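PDB 3QIT: polyketide synthase, which probably hydrolyses a thioester-bound polyketide chain as the thioesterase domain of the curacin A pathway, coupling sulfate elimination and decarboxylation to terminal alkene formation. Local coordinates for residues P96-T110 and K118-L130. Numbering follows the deposited sequence.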
ATOM      1  N   PRO B  96     -28.099  -6.544   6.960  1.00 26.22           N
ATOM      2  CA  PRO B  96     -27.011  -7.447   7.361  1.00 26.16           C
ATOM      3  C   PRO B  96     -26.954  -8.700   6.486  1.00 28.29           C
ATOM      4  O   PRO B  96     -27.993  -9.333   6.221  1.00 28.29           O
ATOM      5  CB  PRO B  96     -27.355  -7.811   8.808  1.00 27.63           C
ATOM      6  CG  PRO B  96     -28.126  -6.598   9.315  1.00 29.68           C
ATOM      7  CD  PRO B  96     -28.943  -6.143   8.109  1.00 30.99           C
ATOM      8  N   LEU B  97     -25.748  -9.045   6.030  1.00 21.08           N
ATOM      9  CA  LEU B  97     -25.597 -10.104   5.033  1.00 21.48           C
ATOM     10  C   LEU B  97     -24.733 -11.244   5.577  1.00 19.34           C
ATOM     11  O   LEU B  97     -24.126 -11.131   6.653  1.00 21.28           O
ATOM     12  CB  LEU B  97     -25.006  -9.544   3.721  1.00 23.67           C
ATOM     13  CG  LEU B  97     -23.757  -8.645   3.753  1.00 20.71           C
ATOM     14  CD1 LEU B  97     -22.487  -9.418   4.129  1.00 22.36           C
ATOM     15  CD2 LEU B  97     -23.569  -7.989   2.417  1.00 22.22           C
ATOM     16  N   LEU B  98     -24.688 -12.337   4.828  1.00 18.11           N
ATOM     17  CA  LEU B  98     -23.852 -13.476   5.189  1.00 18.97           C
ATOM     18  C   LEU B  98     -22.522 -13.269   4.488  1.00 16.75           C
ATOM     19  O   LEU B  98     -22.505 -13.064   3.285  1.00 20.73           O
ATOM     20  CB  LEU B  98     -24.523 -14.771   4.728  1.00 19.85           C
ATOM     21  CG  LEU B  98     -25.855 -15.098   5.409  1.00 23.97           C
ATOM     22  CD1 LEU B  98     -26.573 -16.253   4.701  1.00 28.73           C
ATOM     23  CD2 LEU B  98     -25.669 -15.395   6.909  1.00 25.42           C
ATOM     24  N   LEU B  99     -21.428 -13.253   5.253  1.00 14.06           N
ATOM     25  CA  LEU B  99     -20.097 -13.014   4.701  1.00 14.08           C
ATOM     26  C   LEU B  99     -19.280 -14.291   4.822  1.00 14.64           C
ATOM     27  O   LEU B  99     -19.110 -14.805   5.918  1.00 17.00           O
ATOM     28  CB  LEU B  99     -19.394 -11.879   5.458  1.00 17.02           C
ATOM     29  CG  LEU B  99     -17.980 -11.508   4.994  1.00 15.31           C
ATOM     30  CD1 LEU B  99     -17.925 -11.131   3.512  1.00 19.61           C
ATOM     31  CD2 LEU B  99     -17.477 -10.357   5.868  1.00 18.00           C
ATOM     32  N   VAL B 100     -18.754 -14.774   3.694  1.00 12.39           N
ATOM     33  CA  VAL B 100     -18.047 -16.051   3.644  1.00 12.91           C
ATOM     34  C   VAL B 100     -16.684 -15.756   3.017  1.00 17.26           C
ATOM     35  O   VAL B 100     -16.601 -15.019   2.027  1.00 17.25           O
ATOM     36  CB  VAL B 100     -18.778 -17.053   2.748  1.00 17.63           C
ATOM     37  CG1 VAL B 100     -18.079 -18.432   2.826  1.00 20.01           C
ATOM     38  CG2 VAL B 100     -20.256 -17.157   3.179  1.00 19.37           C
ATOM     39  N   GLY B 101     -15.616 -16.314   3.567  1.00 13.58           N
ATOM     40  CA  GLY B 101     -14.275 -16.090   2.983  1.00 13.14           C
ATOM     41  C   GLY B 101     -13.501 -17.372   3.044  1.00 16.37           C
ATOM     42  O   GLY B 101     -13.714 -18.161   3.962  1.00 15.76           O
ATOM     43  N   HIS B 102     -12.618 -17.592   2.071  1.00 12.39           N
ATOM     44  CA  HIS B 102     -11.785 -18.795   2.037  1.00 12.62           C
ATOM     45  C   HIS B 102     -10.297 -18.413   2.081  1.00 16.77           C
ATOM     46  O   HIS B 102      -9.835 -17.622   1.247  1.00 15.99           O
ATOM     47  CB  HIS B 102     -12.010 -19.582   0.752  1.00 15.78           C
ATOM     48  CG  HIS B 102     -11.076 -20.744   0.609  1.00 17.75           C
ATOM     49  ND1 HIS B 102     -10.076 -20.788  -0.338  1.00 20.84           N
ATOM     50  CD2 HIS B 102     -10.979 -21.893   1.315  1.00 17.76           C
ATOM     51  CE1 HIS B 102      -9.407 -21.924  -0.214  1.00 17.71           C
ATOM     52  NE2 HIS B 102      -9.923 -22.606   0.788  1.00 20.27           N
ATOM     53  N   SER B 103      -9.563 -18.996   3.023  1.00 15.11           N
ATOM     54  CA  SER B 103      -8.086 -18.755   3.151  1.00 17.59           C
ATOM     55  C   SER B 103      -7.729 -17.263   3.282  1.00 18.14           C
ATOM     56  O   SER B 103      -8.183 -16.625   4.232  1.00 16.56           O
ATOM     57  CB  SER B 103      -7.337 -19.437   2.006  1.00 22.86           C
ATOM     58  OG  SER B 103      -5.952 -19.479   2.306  1.00 22.00           O
ATOM     59  N   MET B 104      -6.923 -16.682   2.375  1.00 17.39           N
ATOM     60  CA  MET B 104      -6.754 -15.205   2.406  1.00 16.73           C
ATOM     61  C   MET B 104      -8.088 -14.436   2.447  1.00 17.59           C
ATOM     62  O   MET B 104      -8.197 -13.386   3.100  1.00 16.76           O
ATOM     63  CB  MET B 104      -5.895 -14.677   1.243  1.00 17.93           C
ATOM     64  CG  MET B 104      -5.693 -13.156   1.318  1.00 24.07           C
ATOM     65  SD  MET B 104      -4.754 -12.511  -0.093  1.00 27.99           S
ATOM     66  CE  MET B 104      -6.020 -12.537  -1.351  1.00 29.51           C
ATOM     67  N   GLY B 105      -9.096 -14.938   1.731  1.00 15.20           N
ATOM     68  CA  GLY B 105     -10.401 -14.314   1.758  1.00 15.79           C
ATOM     69  C   GLY B 105     -11.061 -14.370   3.129  1.00 16.74           C
ATOM     70  O   GLY B 105     -11.810 -13.482   3.485  1.00 16.08           O
ATOM     71  N   ALA B 106     -10.773 -15.416   3.902  1.00 14.98           N
ATOM     72  CA  ALA B 106     -11.269 -15.510   5.273  1.00 14.94           C
ATOM     73  C   ALA B 106     -10.589 -14.471   6.158  1.00 16.64           C
ATOM     74  O   ALA B 106     -11.233 -13.847   7.000  1.00 15.76           O
ATOM     75  CB  ALA B 106     -11.035 -16.921   5.828  1.00 16.13           C
ATOM     76  N   MET B 107      -9.280 -14.270   5.957  1.00 14.87           N
ATOM     77  CA  MET B 107      -8.542 -13.216   6.675  1.00 16.36           C
ATOM     78  C   MET B 107      -9.171 -11.858   6.340  1.00 18.61           C
ATOM     79  O   MET B 107      -9.470 -11.088   7.231  1.00 18.02           O
ATOM     80  CB  MET B 107      -7.045 -13.206   6.290  1.00 17.90           C
ATOM     81  CG  MET B 107      -6.237 -12.125   7.003  1.00 25.62           C
ATOM     82  SD  MET B 107      -6.361 -10.480   6.239  1.00 32.21           S
ATOM     83  CE  MET B 107      -5.504 -10.698   4.671  1.00 29.92           C
ATOM     84  N   LEU B 108      -9.406 -11.596   5.055  1.00 17.22           N
ATOM     85  CA  LEU B 108     -10.036 -10.322   4.661  1.00 16.78           C
ATOM     86  C   LEU B 108     -11.436 -10.157   5.242  1.00 18.12           C
ATOM     87  O   LEU B 108     -11.817  -9.059   5.669  1.00 18.49           O
ATOM     88  CB  LEU B 108     -10.052 -10.124   3.138  1.00 16.81           C
ATOM     89  CG  LEU B 108      -8.640  -9.947   2.546  1.00 18.23           C
ATOM     90  CD1 LEU B 108      -8.684 -10.224   1.016  1.00 18.73           C
ATOM     91  CD2 LEU B 108      -8.091  -8.553   2.821  1.00 19.38           C
ATOM     92  N   ALA B 109     -12.179 -11.254   5.256  1.00 16.06           N
ATOM     93  CA  ALA B 109     -13.514 -11.268   5.829  1.00 16.78           C
ATOM     94  C   ALA B 109     -13.466 -10.921   7.306  1.00 17.63           C
ATOM     95  O   ALA B 109     -14.310 -10.160   7.776  1.00 17.05           O
ATOM     96  CB  ALA B 109     -14.174 -12.619   5.610  1.00 19.72           C
ATOM     97  N   THR B 110     -12.491 -11.455   8.046  1.00 16.59           N
ATOM     98  CA  THR B 110     -12.395 -11.113   9.482  0.50 18.22           C
ATOM     99  C   THR B 110     -12.127  -9.622   9.687  1.00 19.33           C
ATOM    100  O   THR B 110     -12.653  -8.996  10.614  1.00 19.33           O
ATOM    101  CB  THR B 110     -11.331 -11.929  10.289  0.50 18.09           C
ATOM    102  OG1 THR B 110     -10.002 -11.638   9.832  0.50 15.70           O
ATOM    103  CG2 THR B 110     -11.589 -13.417  10.200  0.50 19.63           C
ATOM    104  N   LYS B 118     -22.017  -4.170  12.066  1.00 22.03           N
ATOM    105  CA  LYS B 118     -23.471  -4.047  11.927  1.00 23.38           C
ATOM    106  C   LYS B 118     -23.963  -4.548  10.567  1.00 23.92           C
ATOM    107  O   LYS B 118     -25.133  -4.880  10.404  1.00 27.54           O
ATOM    108  CB  LYS B 118     -23.924  -2.605  12.165  1.00 26.59           C
ATOM    109  CG  LYS B 118     -23.570  -2.074  13.544  1.00 32.48           C
ATOM    110  CD  LYS B 118     -24.004  -0.618  13.675  1.00 38.02           C
ATOM    111  CE  LYS B 118     -23.657  -0.038  15.045  1.00 45.63           C
ATOM    112  NZ  LYS B 118     -22.201   0.271  15.157  1.00 50.83           N
ATOM    113  N   LYS B 119     -23.049  -4.641   9.607  1.00 22.51           N
ATOM    114  CA  LYS B 119     -23.385  -5.083   8.264  1.00 22.97           C
ATOM    115  C   LYS B 119     -23.411  -6.604   8.092  1.00 22.83           C
ATOM    116  O   LYS B 119     -23.830  -7.101   7.047  1.00 23.08           O
ATOM    117  CB  LYS B 119     -22.438  -4.425   7.250  1.00 25.98           C
ATOM    118  CG  LYS B 119     -22.649  -2.896   7.204  1.00 33.53           C
ATOM    119  CD  LYS B 119     -21.738  -2.189   6.210  1.00 43.01           C
ATOM    120  CE  LYS B 119     -21.832  -0.669   6.341  1.00 46.69           C
ATOM    121  NZ  LYS B 119     -23.195  -0.143   6.034  1.00 51.65           N
ATOM    122  N   ILE B 120     -22.989  -7.333   9.114  1.00 20.16           N
ATOM    123  CA  ILE B 120     -22.720  -8.776   8.950  1.00 22.40           C
ATOM    124  C   ILE B 120     -23.629  -9.599   9.846  1.00 21.43           C
ATOM    125  O   ILE B 120     -23.528  -9.536  11.080  1.00 24.32           O
ATOM    126  CB  ILE B 120     -21.247  -9.158   9.270  1.00 24.85           C
ATOM    127  CG1 ILE B 120     -20.205  -8.244   8.573  1.00 26.10           C
ATOM    128  CG2 ILE B 120     -20.987 -10.648   8.951  1.00 21.60           C
ATOM    129  CD1 ILE B 120     -20.356  -8.076   7.054  1.00 27.39           C
ATOM    130  N   LYS B 121     -24.518 -10.375   9.233  1.00 21.11           N
ATOM    131  CA  LYS B 121     -25.436 -11.244   9.994  1.00 23.92           C
ATOM    132  C   LYS B 121     -24.682 -12.438  10.581  1.00 24.75           C
ATOM    133  O   LYS B 121     -24.849 -12.781  11.767  1.00 21.50           O
ATOM    134  CB  LYS B 121     -26.580 -11.720   9.077  1.00 24.19           C
ATOM    135  CG  LYS B 121     -27.549 -12.734   9.675  1.00 29.88           C
ATOM    136  CD  LYS B 121     -28.478 -13.249   8.563  1.00 28.97           C
ATOM    137  CE  LYS B 121     -29.809 -13.772   9.111  1.00 38.88           C
ATOM    138  NZ  LYS B 121     -29.664 -14.997   9.921  1.00 42.30           N
ATOM    139  N   GLU B 122     -23.863 -13.079   9.749  1.00 20.25           N
ATOM    140  CA  GLU B 122     -23.025 -14.212  10.175  1.00 20.36           C
ATOM    141  C   GLU B 122     -21.735 -14.183   9.377  1.00 20.16           C
ATOM    142  O   GLU B 122     -21.751 -13.893   8.189  1.00 19.76           O
ATOM    143  CB  GLU B 122     -23.727 -15.560   9.948  1.00 21.49           C
ATOM    144  CG  GLU B 122     -22.875 -16.816  10.323  1.00 27.39           C
ATOM    145  CD  GLU B 122     -23.030 -17.255  11.786  1.00 34.20           C
ATOM    146  OE1 GLU B 122     -24.061 -16.916  12.402  1.00 29.95           O
ATOM    147  OE2 GLU B 122     -22.136 -17.955  12.314  1.00 32.79           O
ATOM    148  N   LEU B 123     -20.636 -14.488  10.054  1.00 18.19           N
ATOM    149  CA  LEU B 123     -19.313 -14.534   9.455  1.00 16.85           C
ATOM    150  C   LEU B 123     -18.895 -15.987   9.352  1.00 19.19           C
ATOM    151  O   LEU B 123     -18.800 -16.676  10.372  1.00 21.23           O
ATOM    152  CB  LEU B 123     -18.337 -13.776  10.349  1.00 17.22           C
ATOM    153  CG  LEU B 123     -16.891 -13.664   9.907  1.00 18.54           C
ATOM    154  CD1 LEU B 123     -16.744 -12.864   8.568  1.00 18.32           C
ATOM    155  CD2 LEU B 123     -16.036 -13.018  11.039  1.00 19.22           C
ATOM    156  N   ILE B 124     -18.644 -16.449   8.130  1.00 17.34           N
ATOM    157  CA  ILE B 124     -18.310 -17.863   7.883  1.00 16.30           C
ATOM    158  C   ILE B 124     -16.875 -17.889   7.361  1.00 17.03           C
ATOM    159  O   ILE B 124     -16.597 -17.396   6.252  1.00 16.65           O
ATOM    160  CB  ILE B 124     -19.288 -18.511   6.874  1.00 17.26           C
ATOM    161  CG1 ILE B 124     -20.703 -18.470   7.475  1.00 19.55           C
ATOM    162  CG2 ILE B 124     -18.880 -19.973   6.609  1.00 17.95           C
ATOM    163  CD1 ILE B 124     -21.799 -18.457   6.488  1.00 34.28           C
ATOM    164  N   LEU B 125     -15.973 -18.438   8.182  1.00 15.84           N
ATOM    165  CA  LEU B 125     -14.535 -18.381   7.909  1.00 12.74           C
ATOM    166  C   LEU B 125     -14.049 -19.755   7.503  1.00 16.36           C
ATOM    167  O   LEU B 125     -13.950 -20.648   8.336  1.00 18.58           O
ATOM    168  CB  LEU B 125     -13.783 -17.860   9.154  1.00 14.21           C
ATOM    169  CG  LEU B 125     -14.299 -16.490   9.594  1.00 18.32           C
ATOM    170  CD1 LEU B 125     -13.640 -16.095  10.917  1.00 16.74           C
ATOM    171  CD2 LEU B 125     -14.034 -15.433   8.508  1.00 16.62           C
ATOM    172  N   VAL B 126     -13.801 -19.936   6.204  1.00 15.95           N
ATOM    173  CA  VAL B 126     -13.425 -21.257   5.703  1.00 15.85           C
ATOM    174  C   VAL B 126     -11.922 -21.309   5.573  1.00 19.44           C
ATOM    175  O   VAL B 126     -11.335 -20.519   4.821  1.00 16.68           O
ATOM    176  CB  VAL B 126     -14.078 -21.560   4.338  1.00 16.00           C
ATOM    177  CG1 VAL B 126     -13.768 -22.996   3.886  1.00 19.82           C
ATOM    178  CG2 VAL B 126     -15.592 -21.388   4.448  1.00 19.56           C
ATOM    179  N   GLU B 127     -11.306 -22.192   6.362  1.00 17.06           N
ATOM    180  CA  GLU B 127      -9.844 -22.375   6.357  1.00 20.42           C
ATOM    181  C   GLU B 127      -9.094 -21.080   6.643  1.00 20.30           C
ATOM    182  O   GLU B 127      -8.255 -20.608   5.851  1.00 21.15           O
ATOM    183  CB  GLU B 127      -9.401 -23.039   5.055  1.00 19.93           C
ATOM    184  CG  GLU B 127      -9.798 -24.531   5.020  1.00 22.16           C
ATOM    185  CD  GLU B 127      -8.806 -25.394   5.764  1.00 24.59           C
ATOM    186  OE1 GLU B 127      -7.607 -25.351   5.375  1.00 25.91           O
ATOM    187  OE2 GLU B 127      -9.199 -26.097   6.735  1.00 22.35           O
ATOM    188  N   LEU B 128      -9.392 -20.513   7.805  1.00 19.63           N
ATOM    189  CA  LEU B 128      -8.769 -19.284   8.260  1.00 20.58           C
ATOM    190  C   LEU B 128      -7.321 -19.554   8.623  1.00 19.31           C
ATOM    191  O   LEU B 128      -7.048 -20.427   9.426  1.00 20.87           O
ATOM    192  CB  LEU B 128      -9.522 -18.749   9.491  1.00 19.23           C
ATOM    193  CG  LEU B 128      -8.951 -17.451  10.062  1.00 18.95           C
ATOM    194  CD1 LEU B 128      -9.345 -16.242   9.185  1.00 22.33           C
ATOM    195  CD2 LEU B 128      -9.411 -17.282  11.520  1.00 18.30           C
ATOM    196  N   PRO B 129      -6.380 -18.814   8.000  1.00 17.72           N
ATOM    197  CA  PRO B 129      -4.973 -19.004   8.404  1.00 24.72           C
ATOM    198  C   PRO B 129      -4.614 -18.175   9.637  1.00 27.38           C
ATOM    199  O   PRO B 129      -5.375 -17.302  10.054  1.00 26.76           O
ATOM    200  CB  PRO B 129      -4.183 -18.538   7.171  1.00 24.60           C
ATOM    201  CG  PRO B 129      -5.142 -17.708   6.341  1.00 28.95           C
ATOM    202  CD  PRO B 129      -6.547 -17.874   6.878  1.00 24.55           C
ATOM    203  N   LEU B 130      -3.468 -18.471  10.240  1.00 28.88           N
ATOM    204  CA  LEU B 130      -2.921 -17.598  11.260  1.00 25.66           C
ATOM    205  C   LEU B 130      -1.521 -17.243  10.779  1.00 32.96           C
ATOM    206  O   LEU B 130      -0.833 -18.109  10.218  1.00 33.91           O
ATOM    207  CB  LEU B 130      -2.835 -18.309  12.609  1.00 31.54           C
ATOM    208  CG  LEU B 130      -4.063 -18.420  13.513  1.00 34.34           C
ATOM    209  CD1 LEU B 130      -3.645 -19.003  14.877  1.00 35.21           C
ATOM    210  CD2 LEU B 130      -4.748 -17.069  13.690  1.00 35.38           C
TER
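L99 and L123 lie side by side on one face of two parallel neighbouring strands, CD2 of L99 meeting CD1 of L123 at 3.8 Å. The same CD2 touches I120 CD1, which also reaches CD1 of L97, and the four side chains form one apolar row. On this face helix 104-115 packs back over the second strand: A109 CB rests against L123 CD1 at 3.9 Å and L125 CD2 at 4.0 Å, and in one of its two conformers T110 sends CG2 across L125 at about a right angle.

On the other face V100 and I124 run alongside each other, CG2 of V100 to CD1 of I124 3.9 Å, both touching I283 of helix 276-284. CG1 of V100, anti to the backbone N (chi1 -175°), comes within 4.2 Å of V126 CG2. Cut back to an alanine here, the side chain would lose both methyl contacts, and a gap is likely to open between I124, V126 and I283. Beyond it the H102 ring takes V126 CG1 at its edge, while NE2 bonds to H269 O.

Seven backbone hydrogen bonds join the segments, among them L99 N to E122 O at 3.0 Å, and a beta bulge shifts the register between L97 and L98. This beta-alpha-beta unit of the alpha/beta hydrolase fold carries S103 on what is probably the nucleophile elbow, with E127, whose OE1 is bonded to S242 OG and H269 ND1, consistent with the acid of a Ser-His-Glu triad.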